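Local coordinates for protein PKS (Streptomyces albus, PDB 4OQJ) that probably acts as a ketosynthase of oxazolomycin biosynthesis, condensing acyl chains carried on acyl carrier proteins, at residues S21-I26 with L205-G210; G91-T96 with Y697-V702; G296-S301 with F436-T441; R514-T519 with A525-L530; V617-R622 with R631-I636. All coordinates share one frame; numbering follows the deposited sequence.

In the fold
From the N terminus, contact 1 closes a loop of 178 residues, bringing the first strand of the large mixed sheet against the end of helix 195-209. Within that loop begins contact 2, so the two cross: 91-96 is met by 697-702, which returns from near the end of the modelled chain over the ketosynthase. Contacts 3, 4 and 5 lie in series inside the loop of contact 2. Contact 3 joins two loops at the second subunit. Contacts 4 and 5 are short strand-to-helix closures, in the antiparallel and the parallel three-stranded sheet respectively. Contacts 3 and 5 have centres 75 Å apart, on opposite sides of the chain's centre.

Contact 1 of 5, residues S21-I26 with L205-G210; sequences SDIAVI and LSLLSG
No ring or other flat side chain takes part where S21 and I23 meet L207 and L208, and the flat groups to consider are backbone carbonyls. The one of S21 is touched by a leucine branch, L208 CD1 lying 4.0 Å from S21 O. The one of L205 is approached on opposite faces: S209 N makes the helical bond from one, while from the other S209 OG donates to L205 O over 2.8 Å, 37° out of the carbonyl plane and therefore not along a lone pair.

The apolar contact is carried by two methyls of I23. CG2 is anti to the backbone N and CG1 lies beside that N (chi1 -58°), which turns both branches to the leucines. I23 CD1 comes to 3.7 Å from L208 CD2 and also touches L207 CD1, which I23 CG2 meets at 4.1 Å; in both pairs the side chains run obliquely past each other. The fork of L208 also reaches S21, with L208 CD2 at 3.8 Å from S21 CA and CD1 near S21 CB. No hydrogen bond spans the two segments.

After S209 the helix ends in a Schellman motif, with G210 at positive phi (89°) as its C-prime residue.

In this thiolase-type fold, strand 23-31 runs between strands 259-267 and 280-289, and L265 of the former touches both I23 and L207. D22, turned away from the helix, forms a salt bridge with K283 of strand 280-289. Helix 195-209 also meets the dimer partner, where L205 packs on S209 of the second subunit and S209 on its L205.

Contact 2 of 5, residues G91-T96 with Y697-V702; sequences GLFGIT and YPFERV
L92 CD2 is the shared point of this contact, a single methyl set among three aromatic rings. The contact joins the ketosynthase to the YPFERV segment near the end of the modelled chain, consistent with the YPF-containing linker that in modular polyketide synthases runs back over the ketosynthase. The methyl lies over one face of the Y697 ring, with L92 CD2 at 4.0 Å from Y697 CE2. Toward F699 it comes at the edge, near the ring plane, 3.6 Å from F699 CE1. Within its own segment it stands 3.8 Å above the plane of the F93 ring, offset toward the rim. F93 CZ lies 4.1 Å from F699 CE1, an oblique approach.

A type I turn from G91 to G94, closed by G94 N to G91 O at 3.1 Å, presents L92 and F93 together. L92 CG is anti to the backbone N (chi1 173°), which carries the methyl out toward the rings. On the other segment P698 is the centre of an inverse gamma turn between the two aromatic residues.

Farther out, F699 meets Y115 of helix 105-121 edge-to-face, and the Y697 hydroxyl bonds to N472 N. Y697 N in turn donates to E119. R701 forms a salt bridge with D84, and V702 pairs with F88 through the backbone. The carboxylate of D89 spans the two segments, its OD1 accepting from L92 N and its OD2 from E700 N.

Contact 3 of 5, residues G296-S301 with F436-T441; sequences GYTAPS and FGIGGT. With PO4 (phosphate ion), chain C.
Two turns face each other, a type I turn from G296 to A299 and a type II turn from G437 to G440, bringing the CA atoms of Y297 and G439 to 5.8 Å. G439 occupies the third position of its turn with phi at 101°, and G440 N closes that turn onto G437 O.

The Y297 ring meets the glycine obliquely, its CE1 3.6 Å from G439 CA. CG is anti to the backbone N (chi1 -174°), which sends the ring past G439 toward the dimer partner. There Y297 OH bonds to T174 OG1 of the second subunit, and the ring meets Y178 of that subunit. Beside it T298 and I438 lie alongside, pointing the same way, with T298 CG2 3.9 Å from I438 CG2. Glycerol, probably from the crystallisation liquor, lies near I438, which also touches C193; the glycine-rich loop resembles the one beside the active site in related ketosynthases.

No direct hydrogen bond links the two segments. One water does so instead, donating to Y297 O at 2.7 Å and accepting from G439 N at 2.9 Å. Y297 N points almost straight at a phosphate, 3.1 Å from its O4 at 172°. That ion probably came from the crystallisation liquor. With a water bridging the backbones and methyls touching beside it, the junction is partly polar and partly apolar, and the tyrosine hydroxyl finds its partner on the other subunit.

Contact 4 of 5, residues R514-T519 with A525-L530; sequences RALVAT and ALALAL
A strand-to-helix connection is closed here: strand 512-518 turns directly into helix 521-530, and L516 reaches back to A527 and L528 on the helix. The contact is wholly apolar. L516 puts both methyls against A527, with CD2 at 3.6 Å and CD1 at 3.9 Å from A527 CB. The same CD2 also meets the branch of L528, lying 3.8 Å from L528 CD2. One methyl thus touches a short side chain and a long one. Its direction is set by a CG anti to the backbone N (chi1 167°). L528 answers from CG beside its own N, anti to the carbonyl carbon (chi1 -67°), and the two leucines pass each other obliquely.

The strand is the middle one of an antiparallel three-stranded sheet, flanked by 465-471 and 536-539. The residues flanking L516, A515 and V517, contact L466 of strand 465-471, whereas L516 faces helix 521-530. This sheet-and-helix unit fits the linker region that follows the ketosynthase in related synthases.

On the helix, L528 also packs on L484 and L488 of helix 474-490. From the third strand V536 touches L516, and the preceding R535 touches both L516 and A527. R514, whose CB is directed at the helix, carries its guanidinium to a salt bridge with D478 of helix 474-490, and its NE bonds to T538 OG1.

Contact 5 of 5, residues V617-R622 with R631-I636; sequences VVAADR and RLLDGI
A619 and R622 meet L633 where strand 617-618 leads, through helix 627-635, to strand 648-650 of the same parallel three-stranded sheet, a beta-alpha-beta crossover that passes over strand 547-549.

The apolar pairs are two. A619 CB touches L633 CD1 at 3.8 Å, and at the start of the strand V617 CG2 meets I636 CD1 at 4.2 Å.

L633 also packs on the arginine. L633 CD1 lies 3.7 Å from R622 CD and over one face of the R622 guanidinium, while L633 CB is near R622 NH1. With CG beside the backbone N (chi1 -78°), L633 reaches across to both A619 and R622. F598 of helix 594-610 and A638 also touch L633.

The polar interactions fix the arginine rather than join the two segments. R622 NH2 donates to A638 O. The side chain of R622 is extended from CG to NE, and its bond to A619 lies in the carbonyl plane, on a lone pair, and in the guanidinium plane as well: R622 NE donates to A619 O over 2.8 Å with an N-H...O angle of 171°.

Contact 1 of 5, residues S21-I26 with L205-G210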
# COMPACT_ATOMS: atom_id res chain seq x y z
N SER A 21 -9.11 -13.75 -13.34
CA SER A 21 -8.73 -12.51 -12.67
C SER A 21 -9.92 -11.62 -12.27
O SER A 21 -9.72 -10.60 -11.63
CB SER A 21 -7.79 -11.71 -13.56
OG SER A 21 -8.44 -11.33 -14.76
N ASP A 22 -11.14 -12.00 -12.66
CA ASP A 22 -12.30 -11.18 -12.31
C ASP A 22 -12.51 -11.22 -10.80
O ASP A 22 -12.43 -12.29 -10.18
CB ASP A 22 -13.56 -11.67 -13.02
CG ASP A 22 -13.60 -11.28 -14.50
OD1 ASP A 22 -12.76 -10.46 -14.95
OD2 ASP A 22 -14.47 -11.81 -15.22
N ILE A 23 -12.77 -10.06 -10.21
CA ILE A 23 -13.00 -9.93 -8.77
C ILE A 23 -14.44 -9.55 -8.47
O ILE A 23 -14.93 -8.53 -8.95
CB ILE A 23 -12.09 -8.85 -8.13
CG1 ILE A 23 -10.60 -9.14 -8.37
CG2 ILE A 23 -12.36 -8.72 -6.64
CD1 ILE A 23 -10.09 -10.41 -7.79
N ALA A 24 -15.13 -10.35 -7.66
CA ALA A 24 -16.47 -10.00 -7.22
C ALA A 24 -16.47 -8.99 -6.08
O ALA A 24 -15.65 -9.07 -5.17
CB ALA A 24 -17.22 -11.24 -6.79
N VAL A 25 -17.39 -8.03 -6.15
CA VAL A 25 -17.73 -7.22 -4.99
C VAL A 25 -18.86 -7.94 -4.26
O VAL A 25 -19.97 -8.01 -4.78
CB VAL A 25 -18.18 -5.82 -5.38
CG1 VAL A 25 -18.52 -5.01 -4.16
CG2 VAL A 25 -17.09 -5.14 -6.20
N ILE A 26 -18.58 -8.49 -3.08
CA ILE A 26 -19.58 -9.33 -2.41
C ILE A 26 -20.23 -8.63 -1.24
O ILE A 26 -21.15 -9.18 -0.63
CB ILE A 26 -18.99 -10.64 -1.92
CG1 ILE A 26 -17.86 -10.41 -0.91
CG2 ILE A 26 -18.51 -11.48 -3.11
CD1 ILE A 26 -17.43 -11.70 -0.22
N LEU A 205 -4.71 -6.89 -6.33
CA LEU A 205 -3.38 -7.49 -6.53
C LEU A 205 -3.09 -8.56 -5.47
O LEU A 205 -2.62 -9.66 -5.77
CB LEU A 205 -2.28 -6.43 -6.48
CG LEU A 205 -1.50 -6.18 -7.76
CD1 LEU A 205 -2.43 -5.83 -8.92
CD2 LEU A 205 -0.50 -5.06 -7.52
N SER A 206 -3.40 -8.23 -4.22
CA SER A 206 -3.24 -9.18 -3.12
C SER A 206 -4.04 -10.45 -3.34
O SER A 206 -3.52 -11.56 -3.17
CB SER A 206 -3.66 -8.57 -1.79
OG SER A 206 -2.54 -8.18 -1.04
N LEU A 207 -5.31 -10.28 -3.71
CA LEU A 207 -6.22 -11.40 -3.96
C LEU A 207 -5.72 -12.28 -5.07
O LEU A 207 -5.78 -13.50 -4.98
CB LEU A 207 -7.62 -10.92 -4.32
CG LEU A 207 -8.52 -10.48 -3.16
CD1 LEU A 207 -9.76 -9.79 -3.71
CD2 LEU A 207 -8.94 -11.68 -2.33
N LEU A 208 -5.24 -11.66 -6.14
CA LEU A 208 -4.83 -12.43 -7.29
C LEU A 208 -3.48 -13.12 -7.03
O LEU A 208 -3.20 -14.16 -7.62
CB LEU A 208 -4.79 -11.53 -8.52
CG LEU A 208 -6.17 -11.00 -8.96
CD1 LEU A 208 -6.05 -10.09 -10.16
CD2 LEU A 208 -7.15 -12.14 -9.25
N SER A 209 -2.67 -12.56 -6.14
CA SER A 209 -1.38 -13.15 -5.78
C SER A 209 -1.51 -14.24 -4.72
O SER A 209 -0.58 -15.01 -4.51
CB SER A 209 -0.43 -12.08 -5.24
OG SER A 209 -0.21 -11.04 -6.19
N GLY A 210 -2.65 -14.28 -4.04
CA GLY A 210 -2.89 -15.23 -2.96
C GLY A 210 -2.45 -14.81 -1.56
O GLY A 210 -2.32 -15.67 -0.69

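Contact 2 of 5, residues G91-T96 with Y697-V702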
# COMPACT_ATOMS: atom_id res chain seq x y z
N GLY A 91 -18.29 -0.06 23.33
CA GLY A 91 -18.54 -1.30 24.06
C GLY A 91 -18.48 -2.52 23.16
O GLY A 91 -17.92 -3.55 23.52
N LEU A 92 -19.06 -2.40 21.97
CA LEU A 92 -19.09 -3.49 21.02
C LEU A 92 -17.68 -3.92 20.66
O LEU A 92 -17.41 -5.12 20.47
CB LEU A 92 -19.84 -3.08 19.76
CG LEU A 92 -19.81 -4.08 18.61
CD1 LEU A 92 -20.54 -5.36 18.98
CD2 LEU A 92 -20.39 -3.44 17.36
N PHE A 93 -16.77 -2.95 20.57
CA PHE A 93 -15.40 -3.25 20.15
C PHE A 93 -14.43 -3.39 21.33
O PHE A 93 -13.22 -3.48 21.15
CB PHE A 93 -14.92 -2.17 19.18
CG PHE A 93 -15.70 -2.14 17.91
CD1 PHE A 93 -15.61 -3.18 17.01
CD2 PHE A 93 -16.57 -1.10 17.63
CE1 PHE A 93 -16.34 -3.17 15.82
CE2 PHE A 93 -17.30 -1.09 16.46
CZ PHE A 93 -17.18 -2.13 15.56
N GLY A 94 -14.96 -3.43 22.55
CA GLY A 94 -14.12 -3.65 23.72
C GLY A 94 -13.15 -2.51 23.96
O GLY A 94 -12.04 -2.72 24.43
N ILE A 95 -13.59 -1.30 23.64
CA ILE A 95 -12.76 -0.11 23.77
C ILE A 95 -13.28 0.76 24.92
O ILE A 95 -14.48 0.98 25.04
CB ILE A 95 -12.74 0.68 22.45
CG1 ILE A 95 -12.00 -0.13 21.38
CG2 ILE A 95 -12.09 2.05 22.62
CD1 ILE A 95 -12.14 0.41 19.96
N THR A 96 -12.39 1.24 25.78
CA THR A 96 -12.80 2.07 26.92
C THR A 96 -13.23 3.44 26.43
O THR A 96 -12.91 3.83 25.31
CB THR A 96 -11.67 2.25 27.93
OG1 THR A 96 -10.65 3.04 27.32
CG2 THR A 96 -11.09 0.91 28.34
N TYR A 697 -25.60 -3.89 11.83
CA TYR A 697 -25.71 -3.72 13.28
C TYR A 697 -26.14 -2.30 13.69
O TYR A 697 -25.67 -1.31 13.12
CB TYR A 697 -24.36 -4.06 13.93
CG TYR A 697 -24.46 -4.19 15.44
CD1 TYR A 697 -24.80 -5.40 16.03
CD2 TYR A 697 -24.25 -3.09 16.27
CE1 TYR A 697 -24.91 -5.52 17.41
CE2 TYR A 697 -24.36 -3.20 17.66
CZ TYR A 697 -24.69 -4.43 18.22
OH TYR A 697 -24.82 -4.56 19.59
N PRO A 698 -27.05 -2.20 14.69
CA PRO A 698 -27.48 -0.88 15.16
C PRO A 698 -26.52 -0.32 16.22
O PRO A 698 -26.82 -0.34 17.42
CB PRO A 698 -28.87 -1.15 15.73
CG PRO A 698 -28.79 -2.55 16.22
CD PRO A 698 -27.87 -3.28 15.26
N PHE A 699 -25.37 0.16 15.77
CA PHE A 699 -24.33 0.65 16.66
C PHE A 699 -24.89 1.65 17.64
O PHE A 699 -25.66 2.52 17.26
CB PHE A 699 -23.20 1.29 15.85
CG PHE A 699 -22.55 0.36 14.88
CD1 PHE A 699 -21.65 -0.60 15.31
CD2 PHE A 699 -22.84 0.45 13.53
CE1 PHE A 699 -21.03 -1.45 14.40
CE2 PHE A 699 -22.24 -0.40 12.62
CZ PHE A 699 -21.34 -1.34 13.05
N GLU A 700 -24.51 1.54 18.91
CA GLU A 700 -25.01 2.49 19.90
C GLU A 700 -24.47 3.87 19.59
O GLU A 700 -23.27 4.03 19.36
CB GLU A 700 -24.61 2.06 21.32
CG GLU A 700 -25.39 2.81 22.40
CD GLU A 700 -25.47 2.04 23.71
OE1 GLU A 700 -25.76 0.82 23.67
OE2 GLU A 700 -25.25 2.66 24.77
N ARG A 701 -25.34 4.87 19.56
CA ARG A 701 -24.90 6.24 19.24
C ARG A 701 -24.34 6.97 20.47
O ARG A 701 -24.96 7.91 20.97
CB ARG A 701 -26.05 7.07 18.66
CG ARG A 701 -26.60 6.59 17.34
CD ARG A 701 -27.89 7.34 16.98
NE ARG A 701 -27.65 8.76 16.71
CZ ARG A 701 -27.81 9.75 17.58
NH1 ARG A 701 -28.21 9.51 18.83
NH2 ARG A 701 -27.56 11.00 17.21
N VAL A 702 -23.18 6.54 20.94
CA VAL A 702 -22.51 7.19 22.06
C VAL A 702 -21.49 8.20 21.55
O VAL A 702 -20.62 7.88 20.73
CB VAL A 702 -21.80 6.15 22.97
CG1 VAL A 702 -21.23 6.82 24.22
CG2 VAL A 702 -22.75 5.05 23.34

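Contact 3 of 5, residues G296-S301 with F436-T441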
# COMPACT_ATOMS: atom_id res chain seq x y z
N GLY A 296 3.45 21.63 -12.37
CA GLY A 296 3.56 21.80 -10.93
C GLY A 296 3.08 20.57 -10.20
O GLY A 296 2.31 19.80 -10.75
N TYR A 297 3.52 20.40 -8.96
CA TYR A 297 3.16 19.25 -8.14
C TYR A 297 1.65 19.03 -8.09
O TYR A 297 1.18 17.88 -8.14
CB TYR A 297 3.71 19.45 -6.72
CG TYR A 297 3.53 18.27 -5.79
CD1 TYR A 297 3.92 16.98 -6.16
CD2 TYR A 297 3.00 18.45 -4.52
CE1 TYR A 297 3.78 15.91 -5.30
CE2 TYR A 297 2.86 17.39 -3.65
CZ TYR A 297 3.26 16.12 -4.03
OH TYR A 297 3.10 15.06 -3.16
N THR A 298 0.89 20.11 -7.98
CA THR A 298 -0.56 20.02 -7.86
C THR A 298 -1.31 20.12 -9.20
O THR A 298 -2.53 20.00 -9.22
CB THR A 298 -1.11 21.12 -6.94
OG1 THR A 298 -0.59 22.38 -7.38
CG2 THR A 298 -0.73 20.85 -5.49
N ALA A 299 -0.59 20.35 -10.29
CA ALA A 299 -1.19 20.48 -11.61
C ALA A 299 -1.82 19.18 -12.11
O ALA A 299 -1.40 18.10 -11.68
CB ALA A 299 -0.16 20.95 -12.59
N PRO A 300 -2.80 19.26 -13.02
CA PRO A 300 -3.34 18.05 -13.64
C PRO A 300 -2.45 17.57 -14.79
O PRO A 300 -1.50 18.26 -15.15
CB PRO A 300 -4.71 18.50 -14.17
CG PRO A 300 -4.80 19.99 -13.90
CD PRO A 300 -3.43 20.47 -13.59
N SER A 301 -2.75 16.39 -15.33
CA SER A 301 -1.96 15.84 -16.44
C SER A 301 -2.83 15.00 -17.38
O SER A 301 -3.31 13.91 -17.01
CB SER A 301 -0.80 15.00 -15.89
OG SER A 301 -0.11 14.28 -16.91
N PHE A 436 -8.17 10.76 -9.40
CA PHE A 436 -6.85 11.36 -9.59
C PHE A 436 -6.44 12.21 -8.39
O PHE A 436 -7.13 13.15 -8.02
CB PHE A 436 -6.83 12.23 -10.85
CG PHE A 436 -7.42 11.56 -12.04
CD1 PHE A 436 -7.05 10.27 -12.39
CD2 PHE A 436 -8.37 12.20 -12.82
CE1 PHE A 436 -7.60 9.65 -13.50
CE2 PHE A 436 -8.93 11.58 -13.93
CZ PHE A 436 -8.54 10.32 -14.27
N GLY A 437 -5.31 11.86 -7.78
CA GLY A 437 -4.89 12.53 -6.56
C GLY A 437 -3.97 13.73 -6.72
O GLY A 437 -3.21 13.83 -7.68
N ILE A 438 -4.03 14.64 -5.76
CA ILE A 438 -2.96 15.62 -5.58
C ILE A 438 -1.67 14.83 -5.37
O ILE A 438 -1.64 13.92 -4.56
CB ILE A 438 -3.22 16.55 -4.38
CG1 ILE A 438 -4.47 17.39 -4.63
CG2 ILE A 438 -2.02 17.45 -4.13
CD1 ILE A 438 -4.36 18.32 -5.85
N GLY A 439 -0.64 15.18 -6.11
CA GLY A 439 0.62 14.45 -6.08
C GLY A 439 0.75 13.51 -7.27
O GLY A 439 1.81 12.91 -7.50
N GLY A 440 -0.35 13.37 -8.00
CA GLY A 440 -0.31 12.79 -9.33
C GLY A 440 -0.47 11.29 -9.44
O GLY A 440 -0.22 10.73 -10.51
N THR A 441 -0.86 10.61 -8.37
CA THR A 441 -1.13 9.18 -8.50
C THR A 441 -2.56 9.00 -8.98
O THR A 441 -3.51 9.46 -8.33
CB THR A 441 -0.86 8.42 -7.20
OG1 THR A 441 0.56 8.30 -7.04
CG2 THR A 441 -1.47 7.01 -7.24
P PO4 C . 6.54 23.12 -8.38
O1 PO4 C . 7.57 23.69 -7.42
O2 PO4 C . 7.25 22.27 -9.40
O3 PO4 C . 5.83 24.26 -9.08
O4 PO4 C . 5.53 22.31 -7.60
O HOH W 1 -1.29 16.78 -8.43

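Contact 4 of 5, residues R514-T519 with A525-L530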
# COMPACT_ATOMS: atom_id res chain seq x y z
N ARG A 514 -31.82 -13.69 20.51
CA ARG A 514 -33.22 -13.87 20.18
C ARG A 514 -33.33 -14.88 19.06
O ARG A 514 -32.44 -14.97 18.21
CB ARG A 514 -33.87 -12.56 19.76
CG ARG A 514 -35.38 -12.65 19.48
CD ARG A 514 -35.98 -11.27 19.47
NE ARG A 514 -36.19 -10.78 20.83
CZ ARG A 514 -36.16 -9.49 21.18
NH1 ARG A 514 -35.91 -8.56 20.28
NH2 ARG A 514 -36.37 -9.15 22.45
N ALA A 515 -34.40 -15.66 19.07
CA ALA A 515 -34.60 -16.64 18.00
C ALA A 515 -36.07 -16.93 17.77
O ALA A 515 -36.91 -16.77 18.65
CB ALA A 515 -33.84 -17.93 18.30
N LEU A 516 -36.35 -17.38 16.56
CA LEU A 516 -37.72 -17.59 16.11
C LEU A 516 -37.73 -18.68 15.06
O LEU A 516 -36.95 -18.64 14.12
CB LEU A 516 -38.30 -16.31 15.51
CG LEU A 516 -39.59 -16.49 14.73
CD1 LEU A 516 -40.71 -16.78 15.69
CD2 LEU A 516 -39.90 -15.27 13.87
N VAL A 517 -38.62 -19.65 15.22
CA VAL A 517 -38.85 -20.63 14.17
C VAL A 517 -39.95 -20.10 13.25
O VAL A 517 -41.06 -19.83 13.71
CB VAL A 517 -39.27 -22.01 14.74
CG1 VAL A 517 -39.49 -23.00 13.61
CG2 VAL A 517 -38.23 -22.54 15.72
N ALA A 518 -39.68 -19.99 11.97
CA ALA A 518 -40.64 -19.39 11.05
C ALA A 518 -40.86 -20.30 9.86
O ALA A 518 -39.98 -21.07 9.49
CB ALA A 518 -40.16 -18.01 10.60
N THR A 519 -42.04 -20.17 9.27
CA THR A 519 -42.43 -21.00 8.14
C THR A 519 -42.22 -20.27 6.81
O THR A 519 -42.20 -20.88 5.75
CB THR A 519 -43.89 -21.41 8.29
OG1 THR A 519 -44.68 -20.22 8.44
CG2 THR A 519 -44.06 -22.26 9.53
N ALA A 525 -41.79 -11.95 9.47
CA ALA A 525 -41.87 -10.50 9.60
C ALA A 525 -42.85 -10.14 10.70
O ALA A 525 -42.58 -9.28 11.55
CB ALA A 525 -42.28 -9.87 8.29
N LEU A 526 -43.98 -10.82 10.71
CA LEU A 526 -45.03 -10.51 11.64
C LEU A 526 -44.65 -10.93 13.06
O LEU A 526 -44.73 -10.12 13.98
CB LEU A 526 -46.33 -11.19 11.21
CG LEU A 526 -47.52 -10.93 12.12
CD1 LEU A 526 -47.86 -9.45 12.17
CD2 LEU A 526 -48.70 -11.74 11.62
N ALA A 527 -44.21 -12.18 13.20
CA ALA A 527 -43.78 -12.71 14.49
C ALA A 527 -42.73 -11.82 15.14
O ALA A 527 -42.82 -11.50 16.33
CB ALA A 527 -43.26 -14.12 14.33
N LEU A 528 -41.74 -11.39 14.35
CA LEU A 528 -40.66 -10.54 14.86
C LEU A 528 -41.19 -9.17 15.29
O LEU A 528 -40.73 -8.60 16.29
CB LEU A 528 -39.57 -10.37 13.79
CG LEU A 528 -38.79 -11.65 13.47
CD1 LEU A 528 -37.89 -11.47 12.26
CD2 LEU A 528 -37.98 -12.09 14.68
N ALA A 529 -42.14 -8.63 14.55
CA ALA A 529 -42.72 -7.33 14.90
C ALA A 529 -43.53 -7.42 16.20
O ALA A 529 -43.49 -6.50 17.02
CB ALA A 529 -43.58 -6.82 13.78
N LEU A 530 -44.25 -8.52 16.40
CA LEU A 530 -45.14 -8.66 17.55
C LEU A 530 -44.38 -8.91 18.87
O LEU A 530 -44.78 -8.41 19.93
CB LEU A 530 -46.15 -9.80 17.32
CG LEU A 530 -47.05 -9.72 16.07
CD1 LEU A 530 -48.28 -10.59 16.21
CD2 LEU A 530 -47.43 -8.28 15.74

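Contact 5 of 5, residues V617-R622 with R631-I636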
# COMPACT_ATOMS: atom_id res chain seq x y z
N VAL A 617 -26.94 -33.55 29.37
CA VAL A 617 -28.12 -34.39 29.29
C VAL A 617 -28.42 -34.90 30.69
O VAL A 617 -27.57 -35.54 31.31
CB VAL A 617 -27.91 -35.58 28.33
CG1 VAL A 617 -29.12 -36.51 28.34
CG2 VAL A 617 -27.64 -35.08 26.91
N VAL A 618 -29.62 -34.61 31.18
CA VAL A 618 -30.10 -35.15 32.45
C VAL A 618 -31.12 -36.26 32.22
O VAL A 618 -32.16 -36.06 31.57
CB VAL A 618 -30.74 -34.04 33.32
CG1 VAL A 618 -31.24 -34.61 34.66
CG2 VAL A 618 -29.74 -32.94 33.58
N ALA A 619 -30.81 -37.44 32.73
CA ALA A 619 -31.74 -38.58 32.73
C ALA A 619 -32.00 -39.00 34.18
O ALA A 619 -31.28 -39.85 34.72
CB ALA A 619 -31.17 -39.74 31.92
N ALA A 620 -33.02 -38.42 34.78
CA ALA A 620 -33.24 -38.53 36.23
C ALA A 620 -33.97 -39.82 36.65
O ALA A 620 -33.83 -40.26 37.79
CB ALA A 620 -34.01 -37.33 36.72
N ASP A 621 -34.72 -40.42 35.72
CA ASP A 621 -35.53 -41.60 36.01
C ASP A 621 -35.27 -42.72 34.99
O ASP A 621 -35.88 -42.75 33.92
CB ASP A 621 -37.01 -41.22 36.01
CG ASP A 621 -37.92 -42.42 36.25
OD1 ASP A 621 -37.46 -43.42 36.84
OD2 ASP A 621 -39.11 -42.35 35.86
N ARG A 622 -34.39 -43.65 35.35
CA ARG A 622 -33.90 -44.66 34.41
C ARG A 622 -34.42 -46.07 34.73
O ARG A 622 -33.88 -47.06 34.22
CB ARG A 622 -32.37 -44.67 34.41
CG ARG A 622 -31.74 -43.28 34.36
CD ARG A 622 -30.24 -43.35 34.17
NE ARG A 622 -29.61 -42.04 34.23
CZ ARG A 622 -28.33 -41.80 33.96
NH1 ARG A 622 -27.54 -42.80 33.58
NH2 ARG A 622 -27.85 -40.57 34.05
N ARG A 631 -26.44 -48.31 29.17
CA ARG A 631 -25.07 -48.19 28.68
C ARG A 631 -24.91 -46.94 27.82
O ARG A 631 -23.93 -46.21 27.95
CB ARG A 631 -24.66 -49.43 27.88
N LEU A 632 -25.87 -46.71 26.93
CA LEU A 632 -25.82 -45.56 26.05
C LEU A 632 -25.80 -44.27 26.86
O LEU A 632 -25.09 -43.33 26.51
CB LEU A 632 -27.01 -45.57 25.08
CG LEU A 632 -26.90 -46.54 23.91
CD1 LEU A 632 -28.20 -46.58 23.12
CD2 LEU A 632 -25.74 -46.16 22.99
N LEU A 633 -26.59 -44.23 27.93
CA LEU A 633 -26.63 -43.07 28.80
C LEU A 633 -25.29 -42.89 29.50
O LEU A 633 -24.83 -41.76 29.70
CB LEU A 633 -27.75 -43.18 29.83
CG LEU A 633 -29.16 -42.89 29.32
CD1 LEU A 633 -30.16 -43.09 30.43
CD2 LEU A 633 -29.29 -41.46 28.76
N ASP A 634 -24.66 -44.00 29.88
CA ASP A 634 -23.34 -43.97 30.50
C ASP A 634 -22.29 -43.45 29.53
O ASP A 634 -21.45 -42.64 29.89
CB ASP A 634 -22.94 -45.36 31.00
CG ASP A 634 -23.50 -45.67 32.37
OD1 ASP A 634 -23.14 -44.97 33.34
OD2 ASP A 634 -24.30 -46.63 32.49
N GLY A 635 -22.37 -43.92 28.28
CA GLY A 635 -21.44 -43.54 27.25
C GLY A 635 -21.38 -42.05 26.97
O GLY A 635 -20.30 -41.50 26.75
N ILE A 636 -22.53 -41.38 26.97
CA ILE A 636 -22.56 -39.93 26.79
C ILE A 636 -22.46 -39.21 28.14
O ILE A 636 -22.55 -37.99 28.20
CB ILE A 636 -23.86 -39.46 26.08
CG1 ILE A 636 -25.10 -39.73 26.93
CG2 ILE A 636 -23.97 -40.11 24.71
CD1 ILE A 636 -26.37 -39.07 26.41